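PDB 3CE2: putative peptidase from Chlamydophila abortus, which probably acts as a zinc-dependent oligopeptidase of the M3B family, degrading a variety of small bioactive peptides. Local coordinates for residues A184-S189 and T242-L246; H273-P277 and D573-E577; K302-L306 and V316-L320; C461-F466 and F598-I603. All coordinates share one frame; numbering follows the deposited sequence.

From the N terminus, contact 1 comes first, closing a loop of 52 residues by pairing helix 180-192 with helix 240-260. Contact 2 then opens at 273-277 and closes only at 573-577, so its long loop encloses helix 394-416, which carries the zinc ligands H402 and H406. Contact 3 is nested inside that loop and, after a nine-residue connection, brings 316-320 back against the C-terminal part of helix 292-306. Contact 4 crosses contact 2: 461-466 lies within the loop, 598-603 beyond it, so the last helix is tied to helix 451-487. Contacts 3 and 4 touch through a salt bridge from K302 NZ to D463 OD1, 2.9 Å long; contacts 1 and 2 touch none of the others.

Contact 1 of 4, residues A184-S189 and T242-L246; sequences AFSSLS and TFANL
Two phenylalanines are brought together by different first torsions. In F185 the CG lies anti to the backbone N (chi1 172°), whereas in F243 it is anti to the carbonyl carbon, beside the backbone N, which carries the F243 ring across toward helix 180-192. The rings meet with neither over the face of the other, their planes 65° apart and their centroids 5.6 Å from each other. F185 CD1 arrives at the edge of the F243 ring, near its plane, 3.5 Å from CE1 of F243. Beside the rings runs an aliphatic row. A184 CB touches L246 CD2 at 3.7 Å; the short alanine side chain lets the branched leucine come close to the helix. The other branch of L246, CD1, reaches the backbone of F185 and lies 3.9 Å from L188 CD1. That same L188 methyl meets T242 CG2 at 3.7 Å, the two side chains crossing at about a right angle. T242 suits this margin because its methyl can face L188 while its hydroxyl points along another branch. On the aromatic side, F185 also stacks on H528, and the hydroxyls of S189 and Y236 share a hydrogen bond. H241, next to T242 in the chain, is a zinc ligand in crystals of this protein, although no ion is bound to it here. The short segments run antiparallel at 156°, their axes 10.7 Å apart, an antiparallel helix-helix packing that joins helix 180-192 to helix 240-260 within this largely helical M3-family protein.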
loop_
_atom_site.group_PDB
_atom_site.type_symbol
_atom_site.label_atom_id
_atom_site.label_comp_id
_atom_site.label_asym_id
_atom_site.label_seq_id
_atom_site.Cartn_x
_atom_site.Cartn_y
_atom_site.Cartn_z
ATOM N N ALA A 184 17.689 11.776 10.680
ATOM C CA ALA A 184 17.794 12.229 12.037
ATOM C C ALA A 184 16.501 11.863 12.774
ATOM O O ALA A 184 16.534 11.332 13.899
ATOM C CB ALA A 184 18.020 13.696 12.052
ATOM N N PHE A 185 15.366 12.135 12.130
ATOM C CA PHE A 185 14.099 11.700 12.663
ATOM C C PHE A 185 14.117 10.239 13.096
ATOM O O PHE A 185 13.595 9.916 14.160
ATOM C CB PHE A 185 12.963 11.882 11.661
ATOM C CG PHE A 185 11.674 11.253 12.118
ATOM C CD1 PHE A 185 10.826 11.930 12.976
ATOM C CD2 PHE A 185 11.346 9.961 11.745
ATOM C CE1 PHE A 185 9.667 11.346 13.426
ATOM C CE2 PHE A 185 10.176 9.380 12.178
ATOM C CZ PHE A 185 9.342 10.075 13.017
ATOM N N SER A 186 14.700 9.348 12.296
ATOM C CA SER A 186 14.644 7.928 12.668
ATOM C C SER A 186 15.513 7.598 13.838
ATOM O O SER A 186 15.101 6.840 14.717
ATOM C CB SER A 186 14.987 6.998 11.513
ATOM O OG SER A 186 14.117 7.261 10.437
ATOM N N SER A 187 16.723 8.147 13.862
ATOM C CA SER A 187 17.604 7.827 14.968
ATOM C C SER A 187 16.968 8.311 16.274
ATOM O O SER A 187 17.061 7.627 17.292
ATOM C CB SER A 187 19.021 8.381 14.772
ATOM O OG SER A 187 19.001 9.544 13.976
ATOM N N LEU A 188 16.295 9.464 16.247
ATOM C CA LEU A 188 15.636 9.966 17.472
ATOM C C LEU A 188 14.418 9.141 17.841
ATOM O O LEU A 188 14.261 8.692 18.985
ATOM C CB LEU A 188 15.185 11.402 17.318
ATOM C CG LEU A 188 16.306 12.415 17.330
ATOM C CD1 LEU A 188 15.757 13.703 16.764
ATOM C CD2 LEU A 188 16.829 12.625 18.707
ATOM N N SER A 189 13.561 8.949 16.853
ATOM C CA SER A 189 12.284 8.335 17.088
ATOM C C SER A 189 12.430 6.867 17.431
ATOM O O SER A 189 11.837 6.394 18.383
ATOM C CB SER A 189 11.410 8.470 15.864
ATOM O OG SER A 189 10.128 8.039 16.220
ATOM N N THR A 242 12.693 19.958 18.116
ATOM C CA THR A 242 13.574 19.269 17.196
ATOM C C THR A 242 12.772 18.538 16.118
ATOM O O THR A 242 13.075 18.590 14.926
ATOM C CB THR A 242 14.458 18.305 17.972
ATOM O OG1 THR A 242 15.368 19.083 18.768
ATOM C CG2 THR A 242 15.227 17.344 17.014
ATOM N N PHE A 243 11.712 17.878 16.526
ATOM C CA PHE A 243 10.859 17.275 15.540
ATOM C C PHE A 243 10.229 18.321 14.622
ATOM O O PHE A 243 10.106 18.083 13.427
ATOM C CB PHE A 243 9.812 16.451 16.230
ATOM C CG PHE A 243 10.318 15.145 16.719
ATOM C CD1 PHE A 243 10.810 14.205 15.820
ATOM C CD2 PHE A 243 10.264 14.821 18.080
ATOM C CE1 PHE A 243 11.252 12.958 16.275
ATOM C CE2 PHE A 243 10.685 13.585 18.540
ATOM C CZ PHE A 243 11.185 12.649 17.638
ATOM N N ALA A 244 9.850 19.478 15.161
ATOM C CA ALA A 244 9.354 20.583 14.315
ATOM C C ALA A 244 10.418 21.018 13.344
ATOM O O ALA A 244 10.146 21.189 12.160
ATOM C CB ALA A 244 8.917 21.771 15.134
ATOM N N ASN A 245 11.634 21.218 13.825
ATOM C CA ASN A 245 12.695 21.600 12.896
ATOM C C ASN A 245 12.831 20.597 11.777
ATOM O O ASN A 245 12.943 20.960 10.600
ATOM C CB ASN A 245 14.038 21.702 13.607
ATOM C CG ASN A 245 14.169 22.969 14.373
ATOM O OD1 ASN A 245 13.584 23.971 14.002
ATOM N ND2 ASN A 245 14.919 22.936 15.458
ATOM N N LEU A 246 12.850 19.322 12.155
ATOM C CA LEU A 246 13.149 18.285 11.204
ATOM C C LEU A 246 12.016 18.192 10.203
ATOM O O LEU A 246 12.236 17.982 9.032
ATOM C CB LEU A 246 13.393 16.958 11.910
ATOM C CG LEU A 246 14.691 16.773 12.714
ATOM C CD1 LEU A 246 14.594 15.466 13.460
ATOM C CD2 LEU A 246 15.939 16.770 11.835
#

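Contact 2 of 4, residues H273-P277 and D573-E577; sequences HNNIP and DFPLE
N275 can be followed outward across the ring of F574. Its CB sits over one face, 3.6 Å above the ring plane and displaced toward the CD1 side, making a CH-pi contact at 3.8 Å from CB to the F574 ring centroid. With CG placed anti to the backbone N (chi1 -164°), the chain continues over the ring, and at the tip ND2 comes within 3.7 Å of F574 CD2. The amide plane stands 70° from the ring plane, so it is not a parallel stack. Nearby, N274 crosses P575 at about a right angle, its ND2 3.8 Å from P575 CG. Further along, the interface becomes aliphatic: I276 CD1 packs on L576 CG at 3.8 Å, and P277 CD meets L576 CD1 tip to tip at 3.7 Å. Leucine serves both partners with its branched end. Beyond the pair, F150 packs edge-to-face with F574, and F427 touches P575, whose side chain is about 12 Å from that of the zinc ligand E430. Both segments sit at helix ends. N275, an asparagine, a residue type that tolerates positive phi (here 56°), is the C-prime residue of the Schellman motif that finishes helix 266-271. Opposite it, F574 is the N-cap of helix 575-581 and P575 its first residue, a place that suits proline because no backbone N-H is needed there. The contact thus joins a Schellman turn to a helix N terminus.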
loop_
_atom_site.group_PDB
_atom_site.type_symbol
_atom_site.label_atom_id
_atom_site.label_comp_id
_atom_site.label_asym_id
_atom_site.label_seq_id
_atom_site.Cartn_x
_atom_site.Cartn_y
_atom_site.Cartn_z
ATOM N N HIS A 273 2.384 12.453 -11.414
ATOM C CA HIS A 273 2.758 11.156 -11.921
ATOM C C HIS A 273 1.508 10.349 -12.286
ATOM O O HIS A 273 1.371 9.847 -13.400
ATOM C CB HIS A 273 3.611 10.418 -10.878
ATOM C CG HIS A 273 4.022 9.036 -11.298
ATOM N ND1 HIS A 273 4.561 8.762 -12.544
ATOM C CD2 HIS A 273 3.975 7.851 -10.639
ATOM C CE1 HIS A 273 4.817 7.467 -12.634
ATOM N NE2 HIS A 273 4.476 6.894 -11.492
ATOM N N ASN A 274 0.590 10.241 -11.343
ATOM C CA ASN A 274 -0.632 9.477 -11.538
ATOM C C ASN A 274 -1.740 10.283 -12.182
ATOM O O ASN A 274 -2.870 9.805 -12.306
ATOM C CB ASN A 274 -1.134 8.980 -10.199
ATOM C CG ASN A 274 -0.452 7.724 -9.767
ATOM O OD1 ASN A 274 -0.259 7.497 -8.570
ATOM N ND2 ASN A 274 -0.092 6.874 -10.738
ATOM N N ASN A 275 -1.419 11.515 -12.560
ATOM C CA ASN A 275 -2.388 12.384 -13.188
ATOM C C ASN A 275 -3.662 12.600 -12.361
ATOM O O ASN A 275 -4.771 12.511 -12.883
ATOM C CB ASN A 275 -2.784 11.816 -14.530
ATOM C CG ASN A 275 -3.470 12.835 -15.373
ATOM O OD1 ASN A 275 -3.394 14.025 -15.075
ATOM N ND2 ASN A 275 -4.158 12.395 -16.420
ATOM N N ILE A 276 -3.513 12.893 -11.075
ATOM C CA ILE A 276 -4.670 13.114 -10.234
ATOM C C ILE A 276 -4.963 14.614 -10.086
ATOM O O ILE A 276 -4.069 15.403 -9.778
ATOM C CB ILE A 276 -4.438 12.508 -8.859
ATOM C CG1 ILE A 276 -3.828 11.103 -9.007
ATOM C CG2 ILE A 276 -5.732 12.541 -8.009
ATOM C CD1 ILE A 276 -4.817 10.018 -9.041
ATOM N N PRO A 277 -6.216 15.021 -10.344
ATOM C CA PRO A 277 -6.566 16.427 -10.163
ATOM C C PRO A 277 -6.549 16.751 -8.677
ATOM O O PRO A 277 -7.007 15.942 -7.871
ATOM C CB PRO A 277 -8.011 16.517 -10.712
ATOM C CG PRO A 277 -8.242 15.251 -11.438
ATOM C CD PRO A 277 -7.359 14.220 -10.810
ATOM N N ASP A 573 -3.913 2.314 -18.096
ATOM C CA ASP A 573 -4.265 3.702 -18.207
ATOM C C ASP A 573 -3.980 4.326 -16.850
ATOM O O ASP A 573 -3.615 3.620 -15.913
ATOM C CB ASP A 573 -5.747 3.797 -18.543
ATOM C CG ASP A 573 -6.119 5.079 -19.284
ATOM O OD1 ASP A 573 -5.322 6.047 -19.350
ATOM O OD2 ASP A 573 -7.251 5.113 -19.804
ATOM N N PHE A 574 -4.143 5.637 -16.739
ATOM C CA PHE A 574 -4.097 6.306 -15.445
ATOM C C PHE A 574 -5.109 5.693 -14.506
ATOM O O PHE A 574 -6.205 5.324 -14.922
ATOM C CB PHE A 574 -4.350 7.804 -15.616
ATOM C CG PHE A 574 -3.273 8.493 -16.406
ATOM C CD1 PHE A 574 -1.963 8.554 -15.912
ATOM C CD2 PHE A 574 -3.539 9.017 -17.668
ATOM C CE1 PHE A 574 -0.954 9.154 -16.647
ATOM C CE2 PHE A 574 -2.521 9.628 -18.402
ATOM C CZ PHE A 574 -1.238 9.689 -17.897
ATOM N N PRO A 575 -4.748 5.577 -13.229
ATOM C CA PRO A 575 -5.611 4.868 -12.258
ATOM C C PRO A 575 -7.058 5.370 -12.166
ATOM O O PRO A 575 -7.974 4.557 -12.038
ATOM C CB PRO A 575 -4.890 5.059 -10.919
ATOM C CG PRO A 575 -3.846 6.169 -11.159
ATOM C CD PRO A 575 -3.508 6.107 -12.624
ATOM N N LEU A 576 -7.282 6.682 -12.220
ATOM C CA LEU A 576 -8.673 7.152 -12.139
ATOM C C LEU A 576 -9.452 6.765 -13.386
ATOM O O LEU A 576 -10.646 6.438 -13.305
ATOM C CB LEU A 576 -8.780 8.657 -11.892
ATOM C CG LEU A 576 -8.164 9.214 -10.599
ATOM C CD1 LEU A 576 -8.383 10.707 -10.523
ATOM C CD2 LEU A 576 -8.630 8.496 -9.306
ATOM N N GLU A 577 -8.782 6.806 -14.536
ATOM C CA GLU A 577 -9.396 6.371 -15.784
ATOM C C GLU A 577 -9.764 4.895 -15.737
ATOM O O GLU A 577 -10.877 4.527 -16.117
ATOM C CB GLU A 577 -8.513 6.687 -16.983
ATOM C CG GLU A 577 -8.466 8.175 -17.257
ATOM C CD GLU A 577 -9.878 8.740 -17.463
ATOM O OE1 GLU A 577 -10.643 8.141 -18.266
ATOM O OE2 GLU A 577 -10.233 9.759 -16.807
#

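Contact 3 of 4, residues K302-L306 and V316-L320; sequences KQRCL and VYAPL
K302 NZ donates hydrogen bonds to two flat peptide groups, at the carbonyls of V316 and A318, from different directions. It stands above the carbonyl plane of V316, 39° out of it, with NZ 2.7 Å from V316 O, and is tilted by only 18° from the carbonyl plane of A318, with NZ 3.1 Å from A318 O. Another flat group, the Y317 ring, has V316 CG1 over the centre of one face. The motif is a helix followed by a loop that doubles back: helix 292-306 ends, and after nine residues the chain returns along its last turns, in the mostly helical M3 peptidase fold. D310 and H312, which bind a zinc ion, belong to the connection. Lysine suits its place because its methylenes are as useful as its charge. The chain is extended beyond CG, running past L320, with K302 CG 3.9 Å from L320 CD1, to the loop carbonyls, and the two side chains cross at about a right angle. NZ is buried with a further partner, D463 of helix 451-487, in a salt bridge; two carbonyls and a carboxylate together would be expected to favour its charged form. L320 is also met by C305, which turns SG anti to its backbone N (chi1 -177°), where it lies 3.8 Å from L320 CG. T459 and I455 of helix 451-487 also pack on L320. L306, at the end of the segment, spreads its branches over the loop: CD2 is 3.6 Å from P319 O, while CD1 rests 3.7 Å from A318 CB.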
loop_
_atom_site.group_PDB
_atom_site.type_symbol
_atom_site.label_atom_id
_atom_site.label_comp_id
_atom_site.label_asym_id
_atom_site.label_seq_id
_atom_site.Cartn_x
_atom_site.Cartn_y
_atom_site.Cartn_z
ATOM N N LYS A 302 -18.897 2.288 21.033
ATOM C CA LYS A 302 -17.766 1.734 21.778
ATOM C C LYS A 302 -17.779 2.224 23.219
ATOM O O LYS A 302 -17.623 1.420 24.124
ATOM C CB LYS A 302 -16.424 2.046 21.108
ATOM C CG LYS A 302 -16.021 1.068 20.020
ATOM C CD LYS A 302 -14.483 1.003 19.909
ATOM C CE LYS A 302 -13.989 -0.268 19.228
ATOM N NZ LYS A 302 -12.513 -0.271 19.130
ATOM N N GLN A 303 -17.989 3.526 23.434
ATOM C CA GLN A 303 -18.107 4.066 24.805
ATOM C C GLN A 303 -19.228 3.453 25.665
ATOM O O GLN A 303 -18.976 3.050 26.805
ATOM C CB GLN A 303 -18.242 5.586 24.820
ATOM C CG GLN A 303 -18.352 6.115 26.219
ATOM C CD GLN A 303 -18.630 7.628 26.289
ATOM O OE1 GLN A 303 -18.688 8.329 25.276
ATOM N NE2 GLN A 303 -18.788 8.129 27.509
ATOM N N ARG A 304 -20.456 3.391 25.144
ATOM C CA ARG A 304 -21.564 2.784 25.899
ATOM C C ARG A 304 -21.267 1.329 26.189
ATOM O O ARG A 304 -21.577 0.824 27.263
ATOM C CB ARG A 304 -22.911 2.898 25.171
ATOM C CG ARG A 304 -23.618 4.228 25.363
ATOM C CD ARG A 304 -24.962 4.301 24.603
ATOM N NE ARG A 304 -24.814 4.891 23.264
ATOM C CZ ARG A 304 -24.967 4.214 22.120
ATOM N NH1 ARG A 304 -25.290 2.922 22.151
ATOM N NH2 ARG A 304 -24.799 4.827 20.945
ATOM N N CYS A 305 -20.633 0.655 25.246
ATOM C CA CYS A 305 -20.418 -0.766 25.417
ATOM C C CYS A 305 -19.288 -1.090 26.371
ATOM O O CYS A 305 -19.172 -2.215 26.840
ATOM C CB CYS A 305 -20.164 -1.439 24.082
ATOM S SG CYS A 305 -19.979 -3.196 24.299
ATOM N N LEU A 306 -18.449 -0.104 26.652
ATOM C CA LEU A 306 -17.320 -0.303 27.530
ATOM C C LEU A 306 -17.638 0.289 28.894
ATOM O O LEU A 306 -16.810 0.220 29.813
ATOM C CB LEU A 306 -16.084 0.387 26.959
ATOM C CG LEU A 306 -15.364 -0.361 25.846
ATOM C CD1 LEU A 306 -14.141 0.426 25.346
ATOM C CD2 LEU A 306 -14.971 -1.754 26.326
ATOM N N VAL A 316 -9.944 4.115 21.718
ATOM C CA VAL A 316 -10.264 3.825 20.330
ATOM C C VAL A 316 -10.042 2.367 19.879
ATOM O O VAL A 316 -10.804 1.861 19.060
ATOM C CB VAL A 316 -9.454 4.760 19.408
ATOM C CG1 VAL A 316 -9.530 4.294 17.986
ATOM C CG2 VAL A 316 -9.920 6.230 19.554
ATOM N N TYR A 317 -9.022 1.681 20.393
ATOM C CA TYR A 317 -8.761 0.325 19.900
ATOM C C TYR A 317 -9.037 -0.764 20.931
ATOM O O TYR A 317 -8.747 -1.934 20.708
ATOM C CB TYR A 317 -7.355 0.205 19.277
ATOM C CG TYR A 317 -7.110 1.222 18.166
ATOM C CD1 TYR A 317 -7.757 1.117 16.933
ATOM C CD2 TYR A 317 -6.254 2.301 18.362
ATOM C CE1 TYR A 317 -7.547 2.066 15.925
ATOM C CE2 TYR A 317 -6.035 3.252 17.372
ATOM C CZ TYR A 317 -6.678 3.135 16.155
ATOM O OH TYR A 317 -6.455 4.098 15.178
ATOM N N ALA A 318 -9.621 -0.376 22.059
ATOM C CA ALA A 318 -10.053 -1.337 23.070
ATOM C C ALA A 318 -11.012 -2.339 22.447
ATOM O O ALA A 318 -11.821 -1.973 21.594
ATOM C CB ALA A 318 -10.737 -0.612 24.200
ATOM N N PRO A 319 -10.946 -3.604 22.870
ATOM C CA PRO A 319 -11.895 -4.565 22.318
ATOM C C PRO A 319 -13.244 -4.489 23.040
ATOM O O PRO A 319 -13.302 -4.088 24.199
ATOM C CB PRO A 319 -11.239 -5.926 22.595
ATOM C CG PRO A 319 -9.998 -5.638 23.388
ATOM C CD PRO A 319 -10.064 -4.219 23.862
ATOM N N LEU A 320 -14.313 -4.870 22.350
ATOM C CA LEU A 320 -15.639 -4.890 22.946
ATOM C C LEU A 320 -16.001 -6.275 23.429
ATOM O O LEU A 320 -16.734 -6.420 24.401
ATOM C CB LEU A 320 -16.679 -4.425 21.945
ATOM C CG LEU A 320 -16.990 -2.934 21.971
ATOM C CD1 LEU A 320 -15.751 -2.156 22.176
ATOM C CD2 LEU A 320 -17.650 -2.500 20.670
#

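Contact 4 of 4, residues C461-F466 and F598-I603; sequences CLDTIF and FIEKKI
I465 and I599 slide past each other in opposite directions, flank to flank, at the heart of this helix pair. I465 CG2, held anti to its own backbone N, lies 3.6 Å from I599 CD1, and I599 turns its other branch, CG2, toward L462 and F466. Beta-branched isoleucines suit such a seam, since each offers two branches from CB, the CG2 methyl and the CG1-CD1 arm, to different neighbours. L462 works as a prong: L462 CD2 is 4.0 Å from K602 CB and from I603 CG1; the L462 and I603 side chains cross at about a right angle. F466 closes one end. Its ring takes I603 CD1 at the edge, 4.1 Å from CZ of F466, while I599 CG2 approaches F466 CE2 at 4.2 Å. At the other end, I465 CD1 reaches CE2 of the F598 ring at 4.3 Å. The two helices, 451-487 and 590-607, run antiparallel here, the short segments at 145° with axes 11.0 Å apart. Neighbouring helices complete the core: F466 stacks on F470, and L546 of helix 536-553 covers F598 and I599. K602 is the one touching residue with a charged end. It gives CB to the interface, then bends at chi2 and chi4 so that NZ leads away to a salt bridge with D442. Cohesion across the contact therefore rests on buried van der Waals and hydrophobic contact, with the lysine charge satisfied off to the side.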
loop_
_atom_site.group_PDB
_atom_site.type_symbol
_atom_site.label_atom_id
_atom_site.label_comp_id
_atom_site.label_asym_id
_atom_site.label_seq_id
_atom_site.Cartn_x
_atom_site.Cartn_y
_atom_site.Cartn_z
ATOM N N CYS A 461 -13.789 -4.971 11.730
ATOM C CA CYS A 461 -14.123 -4.342 10.489
ATOM C C CYS A 461 -14.266 -2.817 10.585
ATOM O O CYS A 461 -13.793 -2.089 9.717
ATOM C CB CYS A 461 -15.419 -4.960 9.988
ATOM S SG CYS A 461 -16.143 -4.054 8.663
ATOM N N LEU A 462 -14.904 -2.308 11.628
ATOM C CA LEU A 462 -15.021 -0.860 11.713
ATOM C C LEU A 462 -13.714 -0.210 12.156
ATOM O O LEU A 462 -13.331 0.847 11.638
ATOM C CB LEU A 462 -16.219 -0.448 12.563
ATOM C CG LEU A 462 -17.543 -0.861 11.888
ATOM C CD1 LEU A 462 -18.671 -1.095 12.873
ATOM C CD2 LEU A 462 -17.977 0.144 10.800
ATOM N N ASP A 463 -13.004 -0.847 13.084
ATOM C CA ASP A 463 -11.680 -0.340 13.501
ATOM C C ASP A 463 -10.785 -0.134 12.267
ATOM O O ASP A 463 -10.106 0.897 12.128
ATOM C CB ASP A 463 -10.993 -1.305 14.483
ATOM C CG ASP A 463 -11.663 -1.340 15.888
ATOM O OD1 ASP A 463 -12.482 -0.434 16.241
ATOM O OD2 ASP A 463 -11.349 -2.298 16.646
ATOM N N THR A 464 -10.799 -1.126 11.375
ATOM C CA THR A 464 -10.025 -1.087 10.145
ATOM C C THR A 464 -10.484 0.056 9.248
ATOM O O THR A 464 -9.683 0.883 8.800
ATOM C CB THR A 464 -10.216 -2.396 9.377
ATOM O OG1 THR A 464 -9.626 -3.458 10.123
ATOM C CG2 THR A 464 -9.589 -2.329 8.009
ATOM N N ILE A 465 -11.787 0.102 8.992
ATOM C CA ILE A 465 -12.347 1.173 8.187
ATOM C C ILE A 465 -12.025 2.539 8.807
ATOM O O ILE A 465 -11.542 3.449 8.122
ATOM C CB ILE A 465 -13.855 0.995 8.011
ATOM C CG1 ILE A 465 -14.133 -0.323 7.303
ATOM C CG2 ILE A 465 -14.395 2.090 7.177
ATOM C CD1 ILE A 465 -15.604 -0.632 7.179
ATOM N N PHE A 466 -12.260 2.683 10.104
ATOM C CA PHE A 466 -11.997 3.980 10.728
ATOM C C PHE A 466 -10.531 4.353 10.788
ATOM O O PHE A 466 -10.209 5.520 10.649
ATOM C CB PHE A 466 -12.719 4.164 12.071
ATOM C CG PHE A 466 -14.148 4.572 11.903
ATOM C CD1 PHE A 466 -14.476 5.909 11.679
ATOM C CD2 PHE A 466 -15.164 3.616 11.887
ATOM C CE1 PHE A 466 -15.788 6.283 11.465
ATOM C CE2 PHE A 466 -16.488 3.987 11.678
ATOM C CZ PHE A 466 -16.799 5.315 11.477
ATOM N N PHE A 598 -22.046 1.577 3.049
ATOM C CA PHE A 598 -21.561 0.344 3.619
ATOM C C PHE A 598 -21.244 0.516 5.105
ATOM O O PHE A 598 -21.593 -0.325 5.930
ATOM C CB PHE A 598 -20.304 -0.083 2.867
ATOM C CG PHE A 598 -19.760 -1.402 3.301
ATOM C CD1 PHE A 598 -20.031 -2.553 2.561
ATOM C CD2 PHE A 598 -18.977 -1.499 4.440
ATOM C CE1 PHE A 598 -19.527 -3.775 2.956
ATOM C CE2 PHE A 598 -18.473 -2.728 4.847
ATOM C CZ PHE A 598 -18.750 -3.868 4.110
ATOM N N ILE A 599 -20.581 1.612 5.444
ATOM C CA ILE A 599 -20.156 1.816 6.811
ATOM C C ILE A 599 -21.377 2.036 7.697
ATOM O O ILE A 599 -21.502 1.421 8.760
ATOM C CB ILE A 599 -19.171 2.982 6.881
ATOM C CG1 ILE A 599 -17.910 2.614 6.100
ATOM C CG2 ILE A 599 -18.810 3.317 8.293
ATOM C CD1 ILE A 599 -17.147 3.795 5.637
ATOM N N GLU A 600 -22.295 2.880 7.233
ATOM C CA GLU A 600 -23.510 3.173 7.970
ATOM C C GLU A 600 -24.259 1.906 8.283
ATOM O O GLU A 600 -24.750 1.713 9.403
ATOM C CB GLU A 600 -24.398 4.075 7.139
ATOM C CG GLU A 600 -25.684 4.482 7.807
ATOM C CD GLU A 600 -25.480 5.568 8.835
ATOM O OE1 GLU A 600 -24.933 6.636 8.469
ATOM O OE2 GLU A 600 -25.875 5.351 10.005
ATOM N N LYS A 601 -24.340 1.019 7.299
ATOM C CA LYS A 601 -25.085 -0.198 7.510
ATOM C C LYS A 601 -24.464 -0.999 8.635
ATOM O O LYS A 601 -25.167 -1.573 9.464
ATOM C CB LYS A 601 -25.126 -1.038 6.250
ATOM C CG LYS A 601 -26.118 -2.134 6.351
ATOM C CD LYS A 601 -25.852 -3.219 5.349
ATOM C CE LYS A 601 -26.719 -4.425 5.690
ATOM N NZ LYS A 601 -26.117 -5.707 5.264
ATOM N N LYS A 602 -23.138 -1.025 8.669
ATOM C CA LYS A 602 -22.426 -1.860 9.627
ATOM C C LYS A 602 -22.531 -1.251 11.022
ATOM O O LYS A 602 -22.666 -1.976 12.012
ATOM C CB LYS A 602 -20.960 -1.987 9.222
ATOM C CG LYS A 602 -20.722 -2.840 8.015
ATOM C CD LYS A 602 -20.580 -4.282 8.377
ATOM C CE LYS A 602 -20.472 -5.150 7.146
ATOM N NZ LYS A 602 -21.852 -5.463 6.699
ATOM N N ILE A 603 -22.474 0.080 11.105
ATOM C CA ILE A 603 -22.628 0.737 12.394
ATOM C C ILE A 603 -24.002 0.411 12.974
ATOM O O ILE A 603 -24.122 0.151 14.165
ATOM C CB ILE A 603 -22.442 2.261 12.298
ATOM C CG1 ILE A 603 -21.002 2.592 11.904
ATOM C CG2 ILE A 603 -22.790 2.931 13.614
ATOM C CD1 ILE A 603 -20.732 4.058 11.786
#